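Local coordinates for protein MS5a (Brassica napus, PDB 6L77) that is a meiosis-related protein of unsettled function whose cystatin-like folds appear to enhance papain activity in a non-canonical way, at residues Y17-L22 against F69-Q75; Y126-D132 against V174-L180; Y142-F147 against H204-R210; D160-D165 against Y189-D195. All blocks are in the same frame, centred on the assembly; numbering follows the deposited sequence. Where two conformers were deposited one is given.

Interaction 1 of 4, residues Y17-L22 against F69-Q75; sequences YATVGL and FETNVDQ
Tyr17, Gly21 and Leu22 of helix 12-29 lie across Phe69, Thr71, Val73 and Gln75 of strand 65-75, the helix-on-sheet packing of a cystatin-like fold. Every second residue of the strand meets the helix, and the short axes cross at 110°. The Tyr17 ring lies flat above Val73, whose CG1 makes a CH-pi contact 3.8 Å from the ring centroid, almost on the ring normal. CG of Tyr17 is anti to its carbonyl carbon (chi1 -75°), which lays the ring along the strand and carries its hydroxyl to Gln75. There Tyr17 OH donates to Gln75 OE1 over 2.7 Å, the ring and amide planes standing 64° apart. Gln75 OE1 also accepts from Arg152, and its NE2 reaches the carbonyl of Pro49, so both ends of the amide are fixed.

Strand and helix come closest at Gly21, whose CA lies 5.4 Å from Thr71 CA; the lack of a side chain at Gly21 allows this approach, since a beta carbon would probably clash with Thr71 OG1. That hydroxyl, 3.6 Å from Gly21 CA, is buried with no polar partner, while Thr71 CG2 lies against the carbonyl oxygen of Tyr17. At the far end Leu22 CD2 makes a CH-pi contact over the Phe69 ring, 3.8 Å from its centroid, and Gly21 O lies near the plane at that ring's edge. Tyr25, one turn on in the same helix, meets Phe69 edge-to-face.

Interaction 2 of 4, residues Y126-D132 against V174-L180; sequences YKMQKSD and VPRETVL
Tyr126 and Met128 pack against Val179 and Leu180 where the edge strand 124-127, one of the two outermost, turns into helix 130-135, a helix opened by a capping box of Gln129 and Asp132. The tight part is apolar. Val179 CG2 sits over the middle of the Tyr126 ring, 3.6 Å from its centroid, while the other branch, CG1, touches Met128 CE at 3.7 Å. Met128, a selenomethionine, bends at chi2 (-48°) and thereby meets Leu180 tip to tip, CE lying 3.9 Å from Leu180 CG. Val168 of strand 161-170 touches both Met128 and Val179. At the edge of the Tyr126 ring the hydroxyl donates to Val174 O, 2.6 Å away, and so ties the strand to the residues just ahead of helix 176-181.

Toward solvent the contact is polar and more open, with Lys127 and Gln129 exposed and Arg176 bridging the two segments. Its chain runs past Met128 in the opposite direction, leaving SE over one face of the guanidinium. The end of that group, NH1 and NH2 together, grips the single oxygen Lys127 O; both nitrogens approach from one face of the carbonyl plane, well above it, and the shorter bond, from NH1, is 2.9 Å. NH1 also forms a salt bridge with Asp132, whose carboxylate is turned 51° from the guanidinium. Asp132 OD2 is thus held twice from opposite faces: on its syn side by Arg176 NH1 at 3.0 Å, and on its anti side by the nearly straight capping bond from Gln129 N at 2.9 Å.

Interaction 3 of 4, residues Y142-F147 against H204-R210; sequences YMEISF and HIAIVRR
The rings of Phe147 and His204 form an offset edge-to-face pair: the edge of the phenylalanine points at the face of the imidazole, the planes standing at 81° with centroids 5.6 Å apart. His204 NE2 is hydrogen-bonded to Gln194, which fixes the turn of the imidazole, and Tyr192 stacks on the same ring. At the other end, Tyr142 presents its hydroxyl edge to Arg210, whose guanidinium lies almost perpendicular to the ring (85°). Arg210 NE donates to Tyr142 OH over 2.8 Å in a fairly straight bond lying in the guanidinium plane; NH2 adds a weak one at 3.3 Å. The same hydroxyl is bonded to His23 of helix 12-29, and Arg210 NH1 goes to the carbonyl of Arg184. A leucine in place of Arg210 would probably leave Tyr142 OH without its two N-H donors and the carbonyl of Arg184 without its mate.

Between these ends small side chains pack closely. Ser146 OG, anti to its carbonyl carbon (chi1 -59°), turns back to donate to Tyr142 O at 2.8 Å and fits between Ala206 CB and Val208 CG2, 3.5 Å from each. A water donates to Ser146 OG and, weakly, to Ile207 O. Val208 CG1 meets the Tyr142 ring at CD2, 4.1 Å away.

Helix 138-150 thus crosses strand 201-212 as the helix of a cystatin-like fold crosses its sheet, with strands 186-195 and 219-227 flanking that strand and helix 12-29 lying alongside.

Interaction 4 of 4, residues D160-D165 against Y189-D195; sequences DLKILD and YIRYDQD
Leu161 to Asp165 and Arg191 to Gln194 pair as strands in the antiparallel sheet of the cystatin-like fold, interrupted by a classic beta bulge at Leu164 and Asp165. Of the backbone bonds, Lys162 and Asp193 exchange two as a hydrogen-bonded pair, and Asp195 N donates to Asp160 O at 2.7 Å. At the bulge Leu164 and Asp165 together face Arg191: its O accepts from Leu164 N at 2.8 Å and from Asp165 N at 3.2 Å, while its N donates to Asp165 O. The register moves by one residue there.

The apolar contacts lie on the face turned to helix 138-150. Leu161 CD2 touches the edge of the Tyr192 ring, 3.7 Å from CE2, the two side chains lying side by side and pointing the same way. Met143 of the helix meets both Ile163 and Tyr192.

Charged groups occupy the other face. Arg191 bends at chi2 (76°), turning its guanidinium along its own strand toward Asp193; there it forms a salt bridge, Arg191 NH2 to Asp193 OD1 at 2.8 Å, from above the carboxylate plane. Leu164 CD1 lies over one face of the guanidinium, 3.6 Å from Arg191 NH2. An alanine at Arg191 is likely to leave Asp193 OD1 without its salt-bridge partner and uncover Leu164 on that side.

At the strand ends Gln194 OE1 accepts from His204 NE2 of strand 201-212, and one water donates to Asp160 OD2 and to Asp195 O and accepts from Gln194 NE2 at 3.3 Å.

In the fold
All four contacts reach one nine-stranded antiparallel sheet in this C-terminal part of MS5. Interaction 1 closes before the others open; its centre lies about 24 Å from that of interaction 4 and 25 Å from that of interaction 2, across the chain's centre. Interactions 1 and 3, about 17 Å apart between centres, meet where Val20 CG2 packs 3.5 Å from Ile145 CD1, joining helices 12-29 and 138-150. Interactions 3 and 4, about 10 Å apart between centres, lie on the neighbouring strands 201-212 and 186-195, interaction 4 falling between the segments of interaction 3. Interaction 2 fastens short helices at one edge of the sheet. Two helices crossing a continuous sheet are consistent with cystatin-like folds joined side by side.

Interaction 1 of 4, residues Y17-L22 against F69-Q75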
# COMPACT_ATOMS: atom_id res chain seq x y z
N TYR A 17 -5.26 -6.57 3.01
CA TYR A 17 -6.31 -5.84 2.29
C TYR A 17 -7.23 -5.09 3.24
O TYR A 17 -7.70 -4.00 2.92
CB TYR A 17 -7.11 -6.79 1.40
CG TYR A 17 -6.36 -7.21 0.17
CD1 TYR A 17 -5.27 -6.46 -0.27
CD2 TYR A 17 -6.70 -8.35 -0.55
CE1 TYR A 17 -4.55 -6.82 -1.41
CE2 TYR A 17 -5.98 -8.72 -1.70
CZ TYR A 17 -4.91 -7.95 -2.11
OH TYR A 17 -4.18 -8.30 -3.23
N ALA A 18 -7.50 -5.66 4.42
CA ALA A 18 -8.24 -4.90 5.43
C ALA A 18 -7.50 -3.62 5.80
O ALA A 18 -8.10 -2.56 5.98
CB ALA A 18 -8.46 -5.76 6.67
N THR A 19 -6.18 -3.71 5.95
CA THR A 19 -5.41 -2.53 6.32
C THR A 19 -5.36 -1.52 5.18
O THR A 19 -5.37 -0.31 5.42
CB THR A 19 -4.01 -2.97 6.75
OG1 THR A 19 -4.14 -3.97 7.76
CG2 THR A 19 -3.19 -1.80 7.28
N VAL A 20 -5.33 -2.00 3.94
CA VAL A 20 -5.44 -1.10 2.79
C VAL A 20 -6.77 -0.35 2.83
O VAL A 20 -6.83 0.86 2.57
CB VAL A 20 -5.29 -1.88 1.48
CG1 VAL A 20 -5.68 -1.00 0.28
CG2 VAL A 20 -3.86 -2.37 1.33
N GLY A 21 -7.86 -1.06 3.13
CA GLY A 21 -9.15 -0.39 3.23
C GLY A 21 -9.16 0.67 4.31
O GLY A 21 -9.70 1.76 4.10
N LEU A 22 -8.59 0.37 5.48
CA LEU A 22 -8.52 1.38 6.53
C LEU A 22 -7.65 2.56 6.10
O LEU A 22 -7.94 3.71 6.45
CB LEU A 22 -7.99 0.76 7.82
CG LEU A 22 -8.98 -0.21 8.47
CD1 LEU A 22 -8.31 -0.85 9.64
CD2 LEU A 22 -10.22 0.54 8.94
N PHE A 69 -16.76 -2.61 9.66
CA PHE A 69 -16.19 -1.92 8.52
C PHE A 69 -16.15 -2.91 7.36
O PHE A 69 -15.83 -4.08 7.57
CB PHE A 69 -14.78 -1.45 8.91
CG PHE A 69 -14.15 -0.47 7.97
CD1 PHE A 69 -14.33 0.88 8.16
CD2 PHE A 69 -13.34 -0.91 6.94
CE1 PHE A 69 -13.74 1.80 7.33
CE2 PHE A 69 -12.73 -0.00 6.08
CZ PHE A 69 -12.93 1.36 6.28
N GLU A 70 -16.48 -2.44 6.15
CA GLU A 70 -16.45 -3.28 4.95
C GLU A 70 -15.35 -2.79 4.01
O GLU A 70 -15.20 -1.59 3.80
CB GLU A 70 -17.81 -3.23 4.25
CG GLU A 70 -17.88 -3.93 2.92
CD GLU A 70 -19.29 -3.94 2.36
OE1 GLU A 70 -20.08 -3.05 2.75
OE2 GLU A 70 -19.61 -4.83 1.55
N THR A 71 -14.55 -3.73 3.49
CA THR A 71 -13.53 -3.43 2.48
C THR A 71 -13.72 -4.38 1.31
O THR A 71 -13.85 -5.59 1.53
CB THR A 71 -12.10 -3.58 3.04
OG1 THR A 71 -11.86 -2.64 4.10
CG2 THR A 71 -11.06 -3.34 1.96
N ASN A 72 -13.74 -3.86 0.08
CA ASN A 72 -13.81 -4.69 -1.12
C ASN A 72 -12.58 -4.43 -1.98
O ASN A 72 -12.27 -3.27 -2.29
CB ASN A 72 -15.07 -4.41 -1.95
CG ASN A 72 -16.34 -4.93 -1.29
OD1 ASN A 72 -16.35 -5.33 -0.12
ND2 ASN A 72 -17.43 -4.91 -2.05
N VAL A 73 -11.89 -5.50 -2.37
CA VAL A 73 -10.67 -5.41 -3.19
C VAL A 73 -10.79 -6.40 -4.33
O VAL A 73 -11.15 -7.56 -4.11
CB VAL A 73 -9.40 -5.71 -2.37
CG1 VAL A 73 -8.19 -5.95 -3.31
CG2 VAL A 73 -9.09 -4.56 -1.41
N ASP A 74 -10.50 -5.94 -5.56
CA ASP A 74 -10.33 -6.83 -6.70
C ASP A 74 -8.84 -7.03 -6.94
O ASP A 74 -8.08 -6.06 -7.01
CB ASP A 74 -10.98 -6.26 -7.96
CG ASP A 74 -12.50 -6.40 -7.96
OD1 ASP A 74 -13.04 -7.03 -7.03
OD2 ASP A 74 -13.14 -5.88 -8.88
N GLN A 75 -8.43 -8.29 -7.08
CA GLN A 75 -7.03 -8.66 -7.15
C GLN A 75 -6.74 -9.25 -8.52
O GLN A 75 -7.49 -10.10 -9.00
CB GLN A 75 -6.69 -9.67 -6.04
CG GLN A 75 -5.32 -10.32 -6.13
CD GLN A 75 -5.06 -11.24 -4.94
OE1 GLN A 75 -4.37 -10.87 -3.99
NE2 GLN A 75 -5.62 -12.45 -4.98

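Interaction 2 of 4, residues Y126-D132 against V174-L180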
# COMPACT_ATOMS: atom_id res chain seq x y z
N TYR A 126 10.40 13.54 -4.34
CA TYR A 126 10.51 13.91 -2.93
C TYR A 126 11.35 12.86 -2.22
O TYR A 126 10.89 11.72 -2.05
CB TYR A 126 9.12 14.04 -2.29
CG TYR A 126 8.27 15.09 -2.97
CD1 TYR A 126 7.67 14.84 -4.20
CD2 TYR A 126 8.08 16.34 -2.39
CE1 TYR A 126 6.92 15.82 -4.84
CE2 TYR A 126 7.32 17.31 -3.02
CZ TYR A 126 6.73 17.03 -4.24
OH TYR A 126 5.98 17.98 -4.90
N LYS A 127 12.57 13.23 -1.84
CA LYS A 127 13.44 12.36 -1.05
C LYS A 127 13.01 12.44 0.41
O LYS A 127 13.23 13.46 1.07
CB LYS A 127 14.91 12.76 -1.19
CG LYS A 127 15.47 12.77 -2.60
CD LYS A 127 16.98 13.06 -2.57
CE LYS A 127 17.52 13.43 -3.95
NZ LYS A 127 19.00 13.67 -3.94
N MSE A 128 12.41 11.37 0.90
CA MSE A 128 11.82 11.38 2.24
C MSE A 128 12.88 11.22 3.32
O MSE A 128 13.90 10.56 3.11
CB MSE A 128 10.77 10.29 2.37
CG MSE A 128 9.53 10.51 1.49
SE MSE A 128 8.83 12.36 1.66
CE MSE A 128 7.36 12.22 0.35
N GLN A 129 12.63 11.84 4.47
CA GLN A 129 13.44 11.67 5.66
C GLN A 129 12.84 10.57 6.52
O GLN A 129 11.66 10.25 6.40
CB GLN A 129 13.53 12.99 6.45
CG GLN A 129 14.63 13.03 7.50
CD GLN A 129 14.16 13.61 8.83
OE1 GLN A 129 13.99 12.87 9.81
NE2 GLN A 129 13.95 14.92 8.87
N LYS A 130 13.66 9.98 7.38
CA LYS A 130 13.19 8.92 8.28
C LYS A 130 11.94 9.34 9.03
O LYS A 130 10.99 8.56 9.15
CB LYS A 130 14.31 8.55 9.26
CG LYS A 130 14.04 7.35 10.14
CD LYS A 130 15.37 6.82 10.66
CE LYS A 130 15.20 5.56 11.49
NZ LYS A 130 14.46 5.83 12.75
N SER A 131 11.92 10.58 9.53
CA SER A 131 10.73 11.06 10.23
C SER A 131 9.52 11.06 9.31
O SER A 131 8.40 10.80 9.78
CB SER A 131 10.97 12.46 10.79
OG SER A 131 11.13 13.40 9.74
N ASP A 132 9.71 11.33 8.02
CA ASP A 132 8.57 11.35 7.09
C ASP A 132 7.88 9.99 7.00
O ASP A 132 6.65 9.90 7.08
CB ASP A 132 9.02 11.79 5.70
CG ASP A 132 9.42 13.25 5.64
OD1 ASP A 132 8.77 14.09 6.31
OD2 ASP A 132 10.38 13.56 4.91
N VAL A 174 3.75 19.90 -5.65
CA VAL A 174 2.93 20.17 -4.47
C VAL A 174 3.81 20.18 -3.23
O VAL A 174 4.96 19.70 -3.26
CB VAL A 174 1.78 19.14 -4.34
CG1 VAL A 174 0.89 19.19 -5.57
CG2 VAL A 174 2.33 17.74 -4.13
N PRO A 175 3.31 20.71 -2.11
CA PRO A 175 4.10 20.65 -0.86
C PRO A 175 4.29 19.21 -0.42
O PRO A 175 3.44 18.35 -0.64
CB PRO A 175 3.25 21.44 0.15
CG PRO A 175 2.37 22.32 -0.68
CD PRO A 175 2.07 21.49 -1.91
N ARG A 176 5.42 18.97 0.25
CA ARG A 176 5.73 17.63 0.75
C ARG A 176 4.61 17.09 1.63
O ARG A 176 4.28 15.90 1.57
CB ARG A 176 7.05 17.68 1.53
CG ARG A 176 7.49 16.37 2.20
CD ARG A 176 8.90 16.60 2.80
NE ARG A 176 9.84 16.74 1.69
CZ ARG A 176 10.91 15.98 1.51
NH1 ARG A 176 11.22 15.06 2.42
NH2 ARG A 176 11.67 16.15 0.44
N GLU A 177 3.99 17.95 2.45
CA GLU A 177 2.91 17.49 3.32
C GLU A 177 1.76 16.90 2.50
O GLU A 177 1.14 15.91 2.92
CB GLU A 177 2.40 18.65 4.18
CG GLU A 177 3.49 19.43 4.89
CD GLU A 177 4.03 20.57 4.05
OE1 GLU A 177 3.40 21.66 4.04
OE2 GLU A 177 5.06 20.38 3.37
N THR A 178 1.46 17.49 1.35
CA THR A 178 0.43 16.95 0.47
C THR A 178 0.81 15.58 -0.05
O THR A 178 -0.03 14.67 -0.13
CB THR A 178 0.18 17.91 -0.69
OG1 THR A 178 -0.28 19.16 -0.16
CG2 THR A 178 -0.86 17.36 -1.65
N VAL A 179 2.09 15.40 -0.41
CA VAL A 179 2.53 14.10 -0.92
C VAL A 179 2.28 13.00 0.11
O VAL A 179 1.89 11.88 -0.24
CB VAL A 179 4.01 14.18 -1.33
CG1 VAL A 179 4.48 12.85 -1.87
CG2 VAL A 179 4.21 15.27 -2.38
N LEU A 180 2.51 13.30 1.38
CA LEU A 180 2.42 12.29 2.43
C LEU A 180 1.01 12.09 2.98
O LEU A 180 0.69 10.98 3.43
CB LEU A 180 3.35 12.68 3.59
CG LEU A 180 4.84 12.57 3.27
CD1 LEU A 180 5.66 13.51 4.18
CD2 LEU A 180 5.26 11.12 3.45

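Interaction 3 of 4, residues Y142-F147 against H204-R210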
# COMPACT_ATOMS: atom_id res chain seq x y z
N TYR A 142 2.91 -0.31 2.11
CA TYR A 142 3.17 -0.68 0.72
C TYR A 142 4.40 -1.56 0.62
O TYR A 142 4.43 -2.51 -0.18
CB TYR A 142 3.32 0.56 -0.17
CG TYR A 142 2.08 1.44 -0.36
CD1 TYR A 142 0.93 1.26 0.40
CD2 TYR A 142 2.08 2.45 -1.32
CE1 TYR A 142 -0.20 2.08 0.21
CE2 TYR A 142 0.97 3.27 -1.51
CZ TYR A 142 -0.16 3.09 -0.74
OH TYR A 142 -1.24 3.91 -0.93
N MSE A 143 5.42 -1.29 1.44
CA MSE A 143 6.58 -2.19 1.53
C MSE A 143 6.17 -3.61 1.95
O MSE A 143 6.62 -4.61 1.37
CB MSE A 143 7.61 -1.65 2.52
CG MSE A 143 8.75 -2.63 2.81
SE MSE A 143 9.94 -2.01 4.26
CE MSE A 143 8.63 -1.96 5.72
N GLU A 144 5.33 -3.70 2.98
CA GLU A 144 4.92 -5.01 3.48
C GLU A 144 4.16 -5.80 2.43
O GLU A 144 4.37 -7.01 2.27
CB GLU A 144 4.10 -4.84 4.76
CG GLU A 144 4.96 -4.41 5.93
CD GLU A 144 4.18 -4.17 7.20
OE1 GLU A 144 2.93 -4.20 7.16
OE2 GLU A 144 4.83 -3.96 8.25
N ILE A 145 3.26 -5.14 1.69
CA ILE A 145 2.53 -5.84 0.64
C ILE A 145 3.48 -6.27 -0.47
O ILE A 145 3.35 -7.37 -1.03
CB ILE A 145 1.39 -4.96 0.11
CG1 ILE A 145 0.41 -4.65 1.24
CG2 ILE A 145 0.67 -5.66 -1.03
CD1 ILE A 145 -0.64 -3.63 0.88
N SER A 146 4.46 -5.42 -0.80
CA SER A 146 5.46 -5.79 -1.81
C SER A 146 6.26 -7.00 -1.37
O SER A 146 6.49 -7.93 -2.16
CB SER A 146 6.39 -4.60 -2.07
OG SER A 146 5.67 -3.47 -2.52
N PHE A 147 6.73 -7.00 -0.12
CA PHE A 147 7.51 -8.13 0.38
C PHE A 147 6.69 -9.42 0.37
O PHE A 147 7.19 -10.48 -0.02
CB PHE A 147 8.01 -7.82 1.80
CG PHE A 147 8.86 -8.91 2.39
CD1 PHE A 147 10.12 -9.19 1.87
CD2 PHE A 147 8.41 -9.66 3.46
CE1 PHE A 147 10.90 -10.20 2.41
CE2 PHE A 147 9.19 -10.68 4.01
CZ PHE A 147 10.43 -10.94 3.48
N HIS A 204 16.41 -5.10 -0.64
CA HIS A 204 15.23 -5.03 -1.49
C HIS A 204 14.97 -3.60 -1.96
O HIS A 204 15.26 -2.63 -1.25
CB HIS A 204 13.97 -5.50 -0.75
CG HIS A 204 14.01 -6.92 -0.29
ND1 HIS A 204 13.67 -7.99 -1.10
CD2 HIS A 204 14.30 -7.46 0.92
CE1 HIS A 204 13.78 -9.11 -0.42
NE2 HIS A 204 14.16 -8.82 0.82
N ILE A 205 14.38 -3.49 -3.14
CA ILE A 205 13.72 -2.27 -3.61
C ILE A 205 12.32 -2.64 -4.07
O ILE A 205 12.15 -3.61 -4.82
CB ILE A 205 14.50 -1.60 -4.75
CG1 ILE A 205 15.84 -1.04 -4.24
CG2 ILE A 205 13.67 -0.50 -5.41
CD1 ILE A 205 16.77 -0.53 -5.34
N ALA A 206 11.32 -1.88 -3.61
CA ALA A 206 9.96 -2.00 -4.11
C ALA A 206 9.58 -0.72 -4.85
O ALA A 206 9.97 0.38 -4.45
CB ALA A 206 8.97 -2.26 -2.96
N ILE A 207 8.84 -0.87 -5.93
CA ILE A 207 8.33 0.26 -6.71
C ILE A 207 6.83 0.09 -6.82
O ILE A 207 6.36 -0.95 -7.29
CB ILE A 207 8.98 0.34 -8.10
CG1 ILE A 207 10.50 0.48 -7.97
CG2 ILE A 207 8.40 1.50 -8.89
CD1 ILE A 207 11.24 0.46 -9.30
N VAL A 208 6.06 1.08 -6.35
CA VAL A 208 4.61 0.95 -6.29
C VAL A 208 3.97 2.23 -6.81
O VAL A 208 4.26 3.32 -6.31
CB VAL A 208 4.10 0.68 -4.86
CG1 VAL A 208 2.57 0.55 -4.89
CG2 VAL A 208 4.73 -0.57 -4.28
N ARG A 209 3.07 2.10 -7.79
CA ARG A 209 2.28 3.23 -8.24
C ARG A 209 0.89 3.16 -7.60
O ARG A 209 0.19 2.15 -7.74
CB ARG A 209 2.14 3.28 -9.76
CG ARG A 209 1.42 4.55 -10.20
CD ARG A 209 1.15 4.58 -11.70
NE ARG A 209 2.37 4.66 -12.47
CZ ARG A 209 2.86 3.67 -13.23
NH1 ARG A 209 2.20 2.52 -13.33
NH2 ARG A 209 3.99 3.85 -13.90
N ARG A 210 0.51 4.24 -6.92
CA ARG A 210 -0.85 4.43 -6.44
C ARG A 210 -1.57 5.38 -7.38
O ARG A 210 -1.15 6.53 -7.55
CB ARG A 210 -0.87 4.99 -5.02
CG ARG A 210 -2.29 5.19 -4.47
CD ARG A 210 -2.37 6.47 -3.61
NE ARG A 210 -1.60 6.34 -2.37
CZ ARG A 210 -1.13 7.37 -1.67
NH1 ARG A 210 -1.33 8.61 -2.08
NH2 ARG A 210 -0.44 7.14 -0.55
O HOH W 1 5.88 -3.55 -5.30

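Interaction 4 of 4, residues D160-D165 against Y189-D195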
# COMPACT_ATOMS: atom_id res chain seq x y z
N ASP A 160 11.09 -8.07 10.44
CA ASP A 160 12.41 -8.24 9.85
C ASP A 160 12.76 -7.15 8.84
O ASP A 160 13.91 -7.09 8.40
CB ASP A 160 12.51 -9.60 9.14
CG ASP A 160 12.35 -10.78 10.09
OD1 ASP A 160 12.54 -10.59 11.31
OD2 ASP A 160 12.04 -11.89 9.60
N LEU A 161 11.80 -6.31 8.46
CA LEU A 161 12.00 -5.31 7.43
C LEU A 161 12.38 -3.98 8.05
O LEU A 161 11.79 -3.57 9.06
CB LEU A 161 10.73 -5.15 6.58
CG LEU A 161 10.18 -6.43 5.98
CD1 LEU A 161 8.98 -6.12 5.08
CD2 LEU A 161 11.28 -7.17 5.20
N LYS A 162 13.35 -3.30 7.44
CA LYS A 162 13.82 -2.00 7.92
C LYS A 162 13.96 -1.05 6.74
O LYS A 162 14.77 -1.30 5.84
CB LYS A 162 15.16 -2.14 8.65
CG LYS A 162 15.78 -0.81 9.03
CD LYS A 162 17.11 -1.01 9.71
CE LYS A 162 17.73 0.32 10.10
NZ LYS A 162 19.12 0.15 10.59
N ILE A 163 13.21 0.05 6.76
CA ILE A 163 13.28 1.01 5.66
C ILE A 163 14.58 1.79 5.72
O ILE A 163 14.98 2.31 6.77
CB ILE A 163 12.07 1.97 5.71
CG1 ILE A 163 10.76 1.19 5.58
CG2 ILE A 163 12.19 3.00 4.61
CD1 ILE A 163 9.53 2.05 5.71
N LEU A 164 15.26 1.90 4.57
CA LEU A 164 16.50 2.67 4.49
C LEU A 164 16.36 3.97 3.72
O LEU A 164 17.04 4.94 4.05
CB LEU A 164 17.60 1.84 3.83
CG LEU A 164 17.97 0.53 4.53
CD1 LEU A 164 19.04 -0.19 3.74
CD2 LEU A 164 18.43 0.80 5.94
N ASP A 165 15.49 4.02 2.71
CA ASP A 165 15.37 5.19 1.86
C ASP A 165 14.03 5.13 1.14
O ASP A 165 13.57 4.04 0.79
CB ASP A 165 16.53 5.26 0.85
CG ASP A 165 16.64 6.61 0.18
OD1 ASP A 165 15.96 7.56 0.62
OD2 ASP A 165 17.43 6.71 -0.80
N TYR A 189 9.14 4.68 -4.29
CA TYR A 189 10.33 3.82 -4.35
C TYR A 189 10.79 3.58 -2.92
O TYR A 189 11.07 4.54 -2.19
CB TYR A 189 11.45 4.49 -5.14
CG TYR A 189 11.08 4.92 -6.54
CD1 TYR A 189 10.50 6.17 -6.78
CD2 TYR A 189 11.35 4.11 -7.64
CE1 TYR A 189 10.18 6.58 -8.06
CE2 TYR A 189 11.03 4.51 -8.93
CZ TYR A 189 10.45 5.75 -9.13
OH TYR A 189 10.15 6.15 -10.41
N ILE A 190 10.88 2.32 -2.52
CA ILE A 190 11.22 1.97 -1.15
C ILE A 190 12.44 1.07 -1.16
O ILE A 190 12.39 -0.03 -1.72
CB ILE A 190 10.05 1.29 -0.43
CG1 ILE A 190 8.80 2.16 -0.55
CG2 ILE A 190 10.44 1.03 1.04
CD1 ILE A 190 7.53 1.54 0.03
N ARG A 191 13.51 1.52 -0.53
CA ARG A 191 14.72 0.73 -0.34
C ARG A 191 14.69 0.19 1.08
O ARG A 191 14.65 0.97 2.04
CB ARG A 191 15.96 1.59 -0.60
CG ARG A 191 17.28 0.96 -0.20
CD ARG A 191 17.76 -0.11 -1.17
NE ARG A 191 19.04 -0.64 -0.72
CZ ARG A 191 19.18 -1.56 0.23
NH1 ARG A 191 20.39 -1.95 0.60
NH2 ARG A 191 18.11 -2.11 0.80
N TYR A 192 14.70 -1.14 1.23
CA TYR A 192 14.60 -1.70 2.57
C TYR A 192 15.43 -2.97 2.69
O TYR A 192 15.67 -3.67 1.69
CB TYR A 192 13.14 -1.96 2.96
CG TYR A 192 12.42 -3.04 2.17
CD1 TYR A 192 11.85 -2.76 0.92
CD2 TYR A 192 12.27 -4.32 2.68
CE1 TYR A 192 11.16 -3.74 0.21
CE2 TYR A 192 11.59 -5.31 1.97
CZ TYR A 192 11.03 -5.01 0.74
OH TYR A 192 10.36 -6.00 0.03
N ASP A 193 15.87 -3.26 3.91
CA ASP A 193 16.61 -4.48 4.22
C ASP A 193 15.73 -5.46 4.97
O ASP A 193 14.89 -5.07 5.78
CB ASP A 193 17.86 -4.18 5.06
CG ASP A 193 19.02 -3.67 4.24
OD1 ASP A 193 18.93 -3.71 2.99
OD2 ASP A 193 20.02 -3.24 4.84
N GLN A 194 15.91 -6.74 4.67
CA GLN A 194 15.26 -7.84 5.37
C GLN A 194 16.30 -8.52 6.24
O GLN A 194 17.29 -9.06 5.72
CB GLN A 194 14.64 -8.82 4.38
CG GLN A 194 14.19 -10.14 4.99
CD GLN A 194 13.97 -11.21 3.94
OE1 GLN A 194 14.17 -10.96 2.75
NE2 GLN A 194 13.57 -12.40 4.37
N ASP A 195 16.09 -8.51 7.55
CA ASP A 195 17.05 -9.11 8.47
C ASP A 195 17.10 -10.62 8.28
O ASP A 195 16.07 -11.29 8.24
CB ASP A 195 16.67 -8.76 9.90
CG ASP A 195 17.72 -9.19 10.90
OD1 ASP A 195 18.83 -9.60 10.48
OD2 ASP A 195 17.44 -9.10 12.11
O HOH W 2 13.99 -12.56 7.63